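Local coordinates for type I modular polyketide synthase (Streptomyces albus subsp. albus, PDB 6IYR), which probably transfers acyl extender units from coenzyme A thioesters to the assembly line of salinomycin biosynthesis, as the acyltransferase domain of module 8, at residues A[252-263]-A[311-321]; A[322-331]-A[367-377]. One frame throughout, in Å; residues are numbered along the deposited sequence.

Interaction 1 of 2, residues A[252-263]-A[311-321]; sequences LAGKGGMVSVAE and VRARRINVDYA. With PO4 (phosphate ion), chain B.
The guanidinium of R315 hangs obliquely beside CA of G257 and CG1 of V259, while Y320 sets its CB against O of L252 and its ring carries its far edge to a phosphate, whose O1 lies in the ring plane 2.8 Å from Y320 OH. D319 OD1 is also in that plane, at the edge. These groups flank an antiparallel pair of strands, 313-316 at the border of the sheet and 257-261 inside it, which are the fourth and first strands of the ferredoxin-like subdomain expected in acyltransferases of this family.

At the centre, S260 and R314 form a hydrogen-bonded pair, with S260 N to R314 O at 2.8 Å and R314 N to S260 O at 2.9 Å. The same R314 carbonyl is gripped a second time: with chi1 at 56°, S260 OG sits between its own N and carbonyl carbon and reaches R314 O at 3.2 Å, tilted from the carbonyl plane. V259 and R315 face each other as a non-hydrogen-bonded pair, and R315, bent at chi2 and chi3, brings CD within 3.8 Å of V259 CG1 on the side covered by helix 296-308. On the other face M258 lays CG against V318 CG2 at 3.7 Å, next to V291 of strand 289-294.

Past the strands the two loops stay in contact: G254 N donates to D319 O, and one water links the two backbones beside Y320, donating to L252 O at 2.7 Å and accepting from A321 N at 2.8 Å.

Interaction 2 of 2, residues A[322-331]-A[367-377]; sequences SHGPQVEHIR and EYWYRNLRNTV. With PO4 (phosphate ion), chain B.
This is a largely buried loop-on-helix contact at the active site: residues 322-331, which follow the edge strand 313-316, lie along helix 366-374 and its exit. S322 and H323 end a Tyr-Ala-Ser-His sequence that in this family is associated with methylmalonyl selection. The H323 ring is sandwiched, with L373 O over one face and V377 CG2 over the opposite one, 3.9 Å from the ring centroid. At its edge ND1 donates to N375 O at 2.8 Å, the oxygen lying 17° out of the ring plane.

Farther along, V327 CG1 wedges between Y370 CE1 and L373 CG. Y370, with CG anti to its backbone N (chi1 178°), turns one ring face to R331, whose CG lies 3.6 Å from the ring centroid in a CH-pi contact. Charges close the outer side. R374 lays one guanidinium face on the G324-P325 peptide and, in a salt bridge, points NH2 at E328 OE2, 3.2 Å away; the oxygen lies in the guanidinium plane but is met from above the carboxylate plane. R331 NH1 is 3.3 Å from E367 OE2, but the oxygen is well out of plane, so only the charges attract.

Held at both faces and by ND1, the imidazole is probably restrained from turning. H323 NE2 hydrogen-bonds S220 OG and, at 2.9 Å, PO4 O4, consistent with the serine-histidine dyad of acyltransferases.

The two contacts follow one another along the chain. Interaction 1 is partly exposed and belongs to the small subdomain's sheet, where regular backbone bonds do most of the holding and its arginines lie at the margin. Interaction 2 is more deeply buried and touches that sheet's far edge through V377; there a loop meets a helix, and side chains do most of the holding, partly by gripping backbone oxygens. Chain continuity joins 311-321 to 322-331, and 252-263 touches 322-331 as well: K255 O accepts a probable hydrogen bond from Q326 NE2, and L252 packs on H329. Both reach the same phosphate, probably from the crystallisation liquor, through Y320 in one and S322 and H323 in the other.

Interaction 1 of 2, residues A[252-263]-A[311-321]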
loop_
_atom_site.group_PDB
_atom_site.type_symbol
_atom_site.label_atom_id
_atom_site.label_comp_id
_atom_site.label_asym_id
_atom_site.label_seq_id
_atom_site.Cartn_x
_atom_site.Cartn_y
_atom_site.Cartn_z
ATOM N N LEU A 252 -3.717 -15.233 -20.642
ATOM C CA LEU A 252 -3.180 -14.023 -21.267
ATOM C C LEU A 252 -1.684 -13.848 -21.125
ATOM O O LEU A 252 -1.088 -12.962 -21.770
ATOM C CB LEU A 252 -3.870 -12.763 -20.750
ATOM C CG LEU A 252 -5.360 -12.607 -21.029
ATOM C CD1 LEU A 252 -5.712 -11.140 -20.848
ATOM C CD2 LEU A 252 -5.756 -13.106 -22.393
ATOM N N ALA A 253 -1.067 -14.670 -20.292
ATOM C CA ALA A 253 0.348 -14.480 -19.934
ATOM C C ALA A 253 1.222 -14.753 -21.136
ATOM O O ALA A 253 0.983 -15.707 -21.854
ATOM C CB ALA A 253 0.751 -15.409 -18.797
ATOM N N GLY A 254 2.138 -13.836 -21.417
ATOM C CA GLY A 254 3.007 -13.962 -22.552
ATOM C C GLY A 254 2.418 -13.373 -23.824
ATOM O O GLY A 254 3.048 -13.465 -24.857
ATOM N N LYS A 255 1.224 -12.780 -23.773
ATOM C CA LYS A 255 0.593 -12.276 -24.980
ATOM C C LYS A 255 0.525 -10.776 -25.015
ATOM O O LYS A 255 -0.049 -10.207 -25.926
ATOM C CB LYS A 255 -0.811 -12.849 -25.160
ATOM C CG LYS A 255 -0.816 -14.335 -25.465
ATOM C CD LYS A 255 -2.236 -14.895 -25.557
ATOM C CE LYS A 255 -2.223 -16.402 -25.315
ATOM N NZ LYS A 255 -3.059 -17.167 -26.277
ATOM N N GLY A 256 1.123 -10.121 -24.033
ATOM C CA GLY A 256 1.011 -8.684 -23.945
ATOM C C GLY A 256 1.927 -8.107 -22.917
ATOM O O GLY A 256 2.727 -8.810 -22.371
ATOM N N GLY A 257 1.764 -6.830 -22.621
ATOM C CA GLY A 257 2.586 -6.161 -21.635
ATOM C C GLY A 257 1.983 -4.821 -21.312
ATOM O O GLY A 257 0.860 -4.494 -21.773
ATOM N N MET A 258 2.759 -4.007 -20.617
ATOM C CA MET A 258 2.350 -2.679 -20.261
ATOM C C MET A 258 3.529 -1.770 -20.259
ATOM O O MET A 258 4.647 -2.207 -19.986
ATOM C CB MET A 258 1.747 -2.688 -18.878
ATOM C CG MET A 258 0.630 -3.679 -18.738
ATOM S SD MET A 258 -0.189 -3.403 -17.147
ATOM C CE MET A 258 -1.152 -1.963 -17.534
ATOM N N VAL A 259 3.292 -0.515 -20.619
ATOM C CA VAL A 259 4.316 0.476 -20.519
ATOM C C VAL A 259 3.786 1.719 -19.809
ATOM O O VAL A 259 2.634 2.155 -20.012
ATOM C CB VAL A 259 4.975 0.838 -21.885
ATOM C CG1 VAL A 259 5.151 -0.374 -22.787
ATOM C CG2 VAL A 259 4.253 1.942 -22.596
ATOM N N SER A 260 4.633 2.277 -18.956
ATOM C CA SER A 260 4.334 3.541 -18.287
ATOM C C SER A 260 4.709 4.672 -19.214
ATOM O O SER A 260 5.744 4.621 -19.904
ATOM C CB SER A 260 5.124 3.687 -16.996
ATOM O OG SER A 260 6.499 3.561 -17.285
ATOM N N VAL A 261 3.852 5.679 -19.251
ATOM C CA VAL A 261 4.063 6.851 -20.082
ATOM C C VAL A 261 3.846 8.073 -19.239
ATOM O O VAL A 261 2.782 8.230 -18.603
ATOM C CB VAL A 261 3.066 6.899 -21.242
ATOM C CG1 VAL A 261 3.441 8.021 -22.179
ATOM C CG2 VAL A 261 3.059 5.573 -21.986
ATOM N N ALA A 262 4.874 8.906 -19.180
ATOM C CA ALA A 262 4.843 10.093 -18.347
ATOM C C ALA A 262 4.175 11.184 -19.129
ATOM O O ALA A 262 4.826 12.107 -19.549
ATOM C CB ALA A 262 6.252 10.535 -17.943
ATOM N N GLU A 263 2.882 11.048 -19.366
ATOM C CA GLU A 263 2.149 12.003 -20.155
ATOM C C GLU A 263 0.757 11.991 -19.545
ATOM O O GLU A 263 0.316 10.967 -19.037
ATOM C CB GLU A 263 2.111 11.517 -21.603
ATOM C CG GLU A 263 1.564 12.508 -22.627
ATOM C CD GLU A 263 1.799 12.077 -24.101
ATOM O OE1 GLU A 263 2.201 12.930 -24.915
ATOM O OE2 GLU A 263 1.498 10.916 -24.483
ATOM N N VAL A 311 9.006 12.113 -24.575
ATOM C CA VAL A 311 8.166 11.621 -23.490
ATOM C C VAL A 311 8.697 10.306 -22.933
ATOM O O VAL A 311 8.937 9.369 -23.665
ATOM C CB VAL A 311 6.708 11.488 -23.965
ATOM C CG1 VAL A 311 5.880 10.718 -22.943
ATOM C CG2 VAL A 311 6.123 12.879 -24.146
ATOM N N ARG A 312 8.997 10.283 -21.651
ATOM C CA ARG A 312 9.592 9.106 -21.046
ATOM C C ARG A 312 8.594 7.956 -20.987
ATOM O O ARG A 312 7.502 8.102 -20.462
ATOM C CB ARG A 312 10.081 9.413 -19.637
ATOM C CG ARG A 312 11.222 8.501 -19.203
ATOM C CD ARG A 312 11.616 8.720 -17.755
ATOM N NE ARG A 312 11.081 7.655 -16.910
ATOM C CZ ARG A 312 11.806 6.678 -16.369
ATOM N NH1 ARG A 312 11.211 5.751 -15.629
ATOM N NH2 ARG A 312 13.126 6.636 -16.540
ATOM N N ALA A 313 8.939 6.842 -21.615
ATOM C CA ALA A 313 8.099 5.662 -21.615
ATOM C C ALA A 313 8.969 4.479 -21.234
ATOM O O ALA A 313 10.064 4.337 -21.774
ATOM C CB ALA A 313 7.507 5.455 -22.993
ATOM N N ARG A 314 8.462 3.599 -20.373
ATOM C CA ARG A 314 9.243 2.436 -19.894
ATOM C C ARG A 314 8.388 1.208 -19.772
ATOM O O ARG A 314 7.196 1.269 -19.421
ATOM C CB ARG A 314 9.902 2.710 -18.530
ATOM C CG ARG A 314 10.882 3.887 -18.545
ATOM C CD ARG A 314 12.217 3.527 -19.222
ATOM N NE ARG A 314 12.641 4.534 -20.204
ATOM C CZ ARG A 314 13.578 5.456 -20.001
ATOM N NH1 ARG A 314 13.850 6.344 -20.940
ATOM N NH2 ARG A 314 14.276 5.475 -18.876
ATOM N N ARG A 315 8.994 0.110 -20.181
ATOM C CA ARG A 315 8.378 -1.196 -20.237
ATOM C C ARG A 315 8.207 -1.711 -18.813
ATOM O O ARG A 315 9.121 -1.633 -18.057
ATOM C CB ARG A 315 9.337 -2.088 -21.023
ATOM C CG ARG A 315 8.798 -3.452 -21.363
ATOM C CD ARG A 315 7.546 -3.317 -22.202
ATOM N NE ARG A 315 7.743 -3.744 -23.587
ATOM C CZ ARG A 315 7.119 -4.777 -24.126
ATOM N NH1 ARG A 315 7.258 -5.056 -25.420
ATOM N NH2 ARG A 315 6.302 -5.497 -23.370
ATOM N N ILE A 316 7.004 -2.059 -18.379
ATOM C CA ILE A 316 6.829 -2.595 -17.023
ATOM C C ILE A 316 7.059 -4.099 -17.094
ATOM O O ILE A 316 6.730 -4.716 -18.108
ATOM C CB ILE A 316 5.394 -2.360 -16.523
ATOM C CG1 ILE A 316 5.173 -0.873 -16.248
ATOM C CG2 ILE A 316 5.096 -3.194 -15.282
ATOM C CD1 ILE A 316 3.706 -0.510 -16.167
ATOM N N ASN A 317 7.605 -4.706 -16.036
ATOM C CA ASN A 317 7.831 -6.167 -16.030
ATOM C C ASN A 317 6.577 -6.981 -15.714
ATOM O O ASN A 317 6.348 -7.376 -14.570
ATOM C CB ASN A 317 8.951 -6.573 -15.067
ATOM C CG ASN A 317 9.501 -7.950 -15.389
ATOM O OD1 ASN A 317 8.763 -8.929 -15.392
ATOM N ND2 ASN A 317 10.745 -7.998 -15.824
ATOM N N VAL A 318 5.715 -7.123 -16.717
ATOM C CA VAL A 318 4.562 -8.020 -16.656
ATOM C C VAL A 318 4.442 -8.547 -18.052
ATOM O O VAL A 318 4.884 -7.892 -18.998
ATOM C CB VAL A 318 3.238 -7.297 -16.337
ATOM C CG1 VAL A 318 3.181 -6.866 -14.889
ATOM C CG2 VAL A 318 3.042 -6.097 -17.255
ATOM N N ASP A 319 3.807 -9.694 -18.230
ATOM C CA ASP A 319 3.699 -10.206 -19.582
ATOM C C ASP A 319 2.256 -10.429 -19.969
ATOM O O ASP A 319 1.979 -11.277 -20.815
ATOM C CB ASP A 319 4.497 -11.505 -19.732
ATOM C CG ASP A 319 4.014 -12.574 -18.780
ATOM O OD1 ASP A 319 2.901 -12.396 -18.219
ATOM O OD2 ASP A 319 4.665 -13.635 -18.703
ATOM N N TYR A 320 1.343 -9.649 -19.394
ATOM C CA TYR A 320 -0.046 -9.692 -19.840
ATOM C C TYR A 320 -0.539 -8.291 -19.949
ATOM O O TYR A 320 0.038 -7.373 -19.371
ATOM C CB TYR A 320 -0.936 -10.491 -18.896
ATOM C CG TYR A 320 -0.933 -9.994 -17.481
ATOM C CD1 TYR A 320 0.044 -10.413 -16.578
ATOM C CD2 TYR A 320 -1.862 -9.049 -17.044
ATOM C CE1 TYR A 320 0.157 -9.832 -15.314
ATOM C CE2 TYR A 320 -1.844 -8.577 -15.725
ATOM C CZ TYR A 320 -0.823 -8.970 -14.866
ATOM O OH TYR A 320 -0.725 -8.438 -13.598
ATOM N N ALA A 321 -1.505 -8.125 -20.839
ATOM C CA ALA A 321 -2.162 -6.864 -21.102
ATOM C C ALA A 321 -3.605 -6.907 -20.551
ATOM O O ALA A 321 -4.582 -7.104 -21.291
ATOM C CB ALA A 321 -2.181 -6.598 -22.595
HETATM P P PO4 B . -3.542 -6.498 -12.608
HETATM O O1 PO4 B . -2.069 -6.354 -12.278
HETATM O O2 PO4 B . -4.050 -7.790 -13.272
HETATM O O3 PO4 B . -4.202 -6.368 -11.244
HETATM O O4 PO4 B . -3.827 -5.403 -13.600
HETATM O O HOH W 1 -1.761 -10.469 -22.434
#

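Interaction 2 of 2, residues A[322-331]-A[367-377]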
loop_
_atom_site.group_PDB
_atom_site.type_symbol
_atom_site.label_atom_id
_atom_site.label_comp_id
_atom_site.label_asym_id
_atom_site.label_seq_id
_atom_site.Cartn_x
_atom_site.Cartn_y
_atom_site.Cartn_z
ATOM N N SER A 322 -3.751 -6.615 -19.271
ATOM C CA SER A 322 -5.094 -6.379 -18.696
ATOM C C SER A 322 -5.550 -4.932 -18.908
ATOM O O SER A 322 -4.827 -4.086 -19.456
ATOM C CB SER A 322 -5.077 -6.714 -17.213
ATOM O OG SER A 322 -4.125 -5.898 -16.584
ATOM N N HIS A 323 -6.821 -4.706 -18.636
ATOM C CA HIS A 323 -7.410 -3.389 -18.727
ATOM C C HIS A 323 -7.508 -2.957 -20.184
ATOM O O HIS A 323 -7.472 -1.774 -20.490
ATOM C CB HIS A 323 -6.636 -2.387 -17.861
ATOM C CG HIS A 323 -6.551 -2.809 -16.428
ATOM N ND1 HIS A 323 -7.654 -2.845 -15.600
ATOM C CD2 HIS A 323 -5.553 -3.405 -15.742
ATOM C CE1 HIS A 323 -7.354 -3.502 -14.495
ATOM N NE2 HIS A 323 -6.074 -3.814 -14.537
ATOM N N GLY A 324 -7.600 -3.947 -21.059
ATOM C CA GLY A 324 -7.813 -3.729 -22.474
ATOM C C GLY A 324 -8.532 -4.897 -23.111
ATOM O O GLY A 324 -8.974 -5.823 -22.417
ATOM N N PRO A 325 -8.664 -4.861 -24.451
ATOM C CA PRO A 325 -9.454 -5.827 -25.211
ATOM C C PRO A 325 -9.020 -7.256 -25.071
ATOM O O PRO A 325 -9.856 -8.140 -25.194
ATOM C CB PRO A 325 -9.268 -5.372 -26.681
ATOM C CG PRO A 325 -8.962 -3.907 -26.581
ATOM C CD PRO A 325 -8.188 -3.748 -25.293
ATOM N N GLN A 326 -7.772 -7.537 -24.700
ATOM C CA GLN A 326 -7.405 -8.942 -24.634
ATOM C C GLN A 326 -8.257 -9.684 -23.598
ATOM O O GLN A 326 -8.409 -10.903 -23.651
ATOM C CB GLN A 326 -5.920 -9.139 -24.329
ATOM C CG GLN A 326 -5.021 -8.838 -25.505
ATOM C CD GLN A 326 -3.580 -9.263 -25.294
ATOM O OE1 GLN A 326 -3.290 -10.265 -24.618
ATOM N NE2 GLN A 326 -2.660 -8.516 -25.910
ATOM N N VAL A 327 -8.684 -8.950 -22.572
ATOM C CA VAL A 327 -9.410 -9.534 -21.445
ATOM C C VAL A 327 -10.763 -10.146 -21.889
ATOM O O VAL A 327 -11.342 -11.003 -21.207
ATOM C CB VAL A 327 -9.624 -8.407 -20.374
ATOM C CG1 VAL A 327 -10.547 -8.851 -19.278
ATOM C CG2 VAL A 327 -8.268 -8.025 -19.773
ATOM N N GLU A 328 -11.264 -9.724 -23.045
ATOM C CA GLU A 328 -12.568 -10.258 -23.543
ATOM C C GLU A 328 -12.500 -11.743 -23.696
ATOM O O GLU A 328 -13.461 -12.444 -23.450
ATOM C CB GLU A 328 -12.967 -9.608 -24.882
ATOM C CG GLU A 328 -13.492 -8.188 -24.662
ATOM C CD GLU A 328 -13.413 -7.257 -25.881
ATOM O OE1 GLU A 328 -12.966 -7.677 -26.976
ATOM O OE2 GLU A 328 -13.796 -6.072 -25.728
ATOM N N HIS A 329 -11.313 -12.237 -23.989
ATOM C CA HIS A 329 -11.102 -13.665 -24.178
ATOM C C HIS A 329 -11.378 -14.497 -22.907
ATOM O O HIS A 329 -11.676 -15.670 -22.993
ATOM C CB HIS A 329 -9.663 -13.838 -24.677
ATOM C CG HIS A 329 -9.144 -15.236 -24.635
ATOM N ND1 HIS A 329 -9.543 -16.200 -25.542
ATOM C CD2 HIS A 329 -8.060 -15.748 -24.002
ATOM C CE1 HIS A 329 -8.830 -17.300 -25.355
ATOM N NE2 HIS A 329 -7.917 -17.047 -24.429
ATOM N N ILE A 330 -11.268 -13.919 -21.718
ATOM C CA ILE A 330 -11.557 -14.707 -20.518
ATOM C C ILE A 330 -12.823 -14.223 -19.785
ATOM O O ILE A 330 -13.112 -14.614 -18.638
ATOM C CB ILE A 330 -10.371 -14.696 -19.531
ATOM C CG1 ILE A 330 -9.987 -13.228 -19.200
ATOM C CG2 ILE A 330 -9.219 -15.466 -20.133
ATOM C CD1 ILE A 330 -9.043 -13.060 -18.009
ATOM N N ARG A 331 -13.576 -13.362 -20.433
ATOM C CA ARG A 331 -14.777 -12.831 -19.793
ATOM C C ARG A 331 -15.706 -13.922 -19.288
ATOM O O ARG A 331 -16.183 -13.871 -18.140
ATOM C CB ARG A 331 -15.512 -11.934 -20.756
ATOM C CG ARG A 331 -16.798 -11.377 -20.191
ATOM C CD ARG A 331 -17.647 -10.798 -21.306
ATOM N NE ARG A 331 -18.300 -9.588 -20.831
ATOM C CZ ARG A 331 -19.540 -9.505 -20.351
ATOM N NH1 ARG A 331 -19.973 -8.343 -19.859
ATOM N NH2 ARG A 331 -20.361 -10.552 -20.385
ATOM N N GLU A 367 -19.620 -9.483 -12.244
ATOM C CA GLU A 367 -19.582 -8.571 -13.351
ATOM C C GLU A 367 -18.683 -7.396 -12.974
ATOM O O GLU A 367 -17.962 -6.895 -13.826
ATOM C CB GLU A 367 -21.002 -8.123 -13.726
ATOM C CG GLU A 367 -21.094 -6.999 -14.764
ATOM C CD GLU A 367 -20.574 -7.368 -16.162
ATOM O OE1 GLU A 367 -19.936 -6.499 -16.816
ATOM O OE2 GLU A 367 -20.819 -8.509 -16.622
ATOM N N TYR A 368 -18.808 -6.887 -11.743
ATOM C CA TYR A 368 -17.873 -5.873 -11.256
ATOM C C TYR A 368 -16.420 -6.333 -11.433
ATOM O O TYR A 368 -15.582 -5.562 -11.852
ATOM C CB TYR A 368 -18.111 -5.523 -9.781
ATOM C CG TYR A 368 -17.249 -4.389 -9.319
ATOM C CD1 TYR A 368 -17.658 -3.084 -9.485
ATOM C CD2 TYR A 368 -15.980 -4.617 -8.799
ATOM C CE1 TYR A 368 -16.857 -2.036 -9.084
ATOM C CE2 TYR A 368 -15.138 -3.570 -8.456
ATOM C CZ TYR A 368 -15.573 -2.281 -8.605
ATOM O OH TYR A 368 -14.765 -1.213 -8.236
ATOM N N TRP A 369 -16.115 -7.536 -10.991
ATOM C CA TRP A 369 -14.736 -8.004 -10.994
ATOM C C TRP A 369 -14.252 -8.173 -12.425
ATOM O O TRP A 369 -13.120 -7.805 -12.727
ATOM C CB TRP A 369 -14.541 -9.271 -10.133
ATOM C CG TRP A 369 -14.766 -8.977 -8.694
ATOM C CD1 TRP A 369 -15.799 -9.410 -7.932
ATOM C CD2 TRP A 369 -14.100 -7.952 -7.917
ATOM N NE1 TRP A 369 -15.827 -8.740 -6.741
ATOM C CE2 TRP A 369 -14.792 -7.839 -6.703
ATOM C CE3 TRP A 369 -12.965 -7.156 -8.126
ATOM C CZ2 TRP A 369 -14.380 -6.983 -5.684
ATOM C CZ3 TRP A 369 -12.598 -6.237 -7.150
ATOM C CH2 TRP A 369 -13.268 -6.208 -5.911
ATOM N N TYR A 370 -15.133 -8.604 -13.339
ATOM C CA TYR A 370 -14.794 -8.509 -14.751
ATOM C C TYR A 370 -14.531 -7.093 -15.229
ATOM O O TYR A 370 -13.573 -6.850 -15.986
ATOM C CB TYR A 370 -15.819 -9.172 -15.674
ATOM C CG TYR A 370 -15.446 -9.016 -17.128
ATOM C CD1 TYR A 370 -14.387 -9.704 -17.645
ATOM C CD2 TYR A 370 -16.056 -8.062 -17.932
ATOM C CE1 TYR A 370 -13.994 -9.537 -18.962
ATOM C CE2 TYR A 370 -15.652 -7.864 -19.247
ATOM C CZ TYR A 370 -14.594 -8.608 -19.746
ATOM O OH TYR A 370 -14.186 -8.453 -21.046
ATOM N N ARG A 371 -15.415 -6.167 -14.890
ATOM C CA ARG A 371 -15.189 -4.794 -15.287
ATOM C C ARG A 371 -13.881 -4.245 -14.814
ATOM O O ARG A 371 -13.326 -3.348 -15.454
ATOM C CB ARG A 371 -16.283 -3.863 -14.788
ATOM C CG ARG A 371 -17.432 -3.681 -15.763
ATOM C CD ARG A 371 -18.389 -2.594 -15.285
ATOM N NE ARG A 371 -19.722 -2.810 -15.836
ATOM C CZ ARG A 371 -20.702 -3.480 -15.232
ATOM N NH1 ARG A 371 -21.870 -3.634 -15.855
ATOM N NH2 ARG A 371 -20.533 -3.971 -14.003
ATOM N N ASN A 372 -13.569 -4.556 -13.565
ATOM C CA ASN A 372 -12.312 -4.118 -12.950
ATOM C C ASN A 372 -11.139 -4.526 -13.838
ATOM O O ASN A 372 -10.305 -3.700 -14.168
ATOM C CB ASN A 372 -12.162 -4.783 -11.594
ATOM C CG ASN A 372 -10.812 -4.526 -10.957
ATOM O OD1 ASN A 372 -9.837 -5.230 -11.245
ATOM N ND2 ASN A 372 -10.771 -3.579 -10.014
ATOM N N LEU A 373 -11.136 -5.788 -14.261
ATOM C CA LEU A 373 -10.065 -6.333 -15.124
ATOM C C LEU A 373 -10.059 -5.730 -16.525
ATOM O O LEU A 373 -9.002 -5.476 -17.102
ATOM C CB LEU A 373 -10.185 -7.854 -15.195
ATOM C CG LEU A 373 -9.044 -8.620 -15.865
ATOM C CD1 LEU A 373 -7.716 -8.390 -15.146
ATOM C CD2 LEU A 373 -9.431 -10.090 -15.821
ATOM N N ARG A 374 -11.242 -5.434 -17.034
ATOM C CA ARG A 374 -11.403 -5.004 -18.410
ATOM C C ARG A 374 -11.160 -3.531 -18.618
ATOM O O ARG A 374 -10.684 -3.108 -19.671
ATOM C CB ARG A 374 -12.806 -5.376 -18.909
ATOM C CG ARG A 374 -13.130 -4.817 -20.289
ATOM C CD ARG A 374 -12.287 -5.471 -21.371
ATOM N NE ARG A 374 -12.592 -4.945 -22.717
ATOM C CZ ARG A 374 -12.057 -3.845 -23.228
ATOM N NH1 ARG A 374 -11.295 -3.047 -22.491
ATOM N NH2 ARG A 374 -12.279 -3.529 -24.490
ATOM N N ASN A 375 -11.434 -2.721 -17.619
ATOM C CA ASN A 375 -11.460 -1.295 -17.828
ATOM C C ASN A 375 -10.306 -0.523 -17.204
ATOM O O ASN A 375 -9.669 -1.004 -16.294
ATOM C CB ASN A 375 -12.783 -0.761 -17.324
ATOM C CG ASN A 375 -13.914 -1.138 -18.261
ATOM O OD1 ASN A 375 -14.041 -0.559 -19.335
ATOM N ND2 ASN A 375 -14.496 -2.254 -18.011
ATOM N N THR A 376 -10.181 0.730 -17.602
ATOM C CA THR A 376 -9.137 1.624 -17.131
ATOM C C THR A 376 -9.214 1.821 -15.605
ATOM O O THR A 376 -10.277 1.918 -15.035
ATOM C CB THR A 376 -9.259 3.000 -17.826
ATOM O OG1 THR A 376 -9.198 2.839 -19.233
ATOM C CG2 THR A 376 -8.182 3.949 -17.416
ATOM N N VAL A 377 -8.063 1.844 -14.958
ATOM C CA VAL A 377 -8.022 2.067 -13.538
ATOM C C VAL A 377 -7.923 3.570 -13.369
ATOM O O VAL A 377 -6.921 4.170 -13.691
ATOM C CB VAL A 377 -6.787 1.408 -12.914
ATOM C CG1 VAL A 377 -6.669 1.762 -11.447
ATOM C CG2 VAL A 377 -6.801 -0.088 -13.126
HETATM P P PO4 B . -3.542 -6.498 -12.608
HETATM O O1 PO4 B . -2.069 -6.354 -12.278
HETATM O O2 PO4 B . -4.050 -7.790 -13.272
HETATM O O3 PO4 B . -4.202 -6.368 -11.244
HETATM O O4 PO4 B . -3.827 -5.403 -13.600
#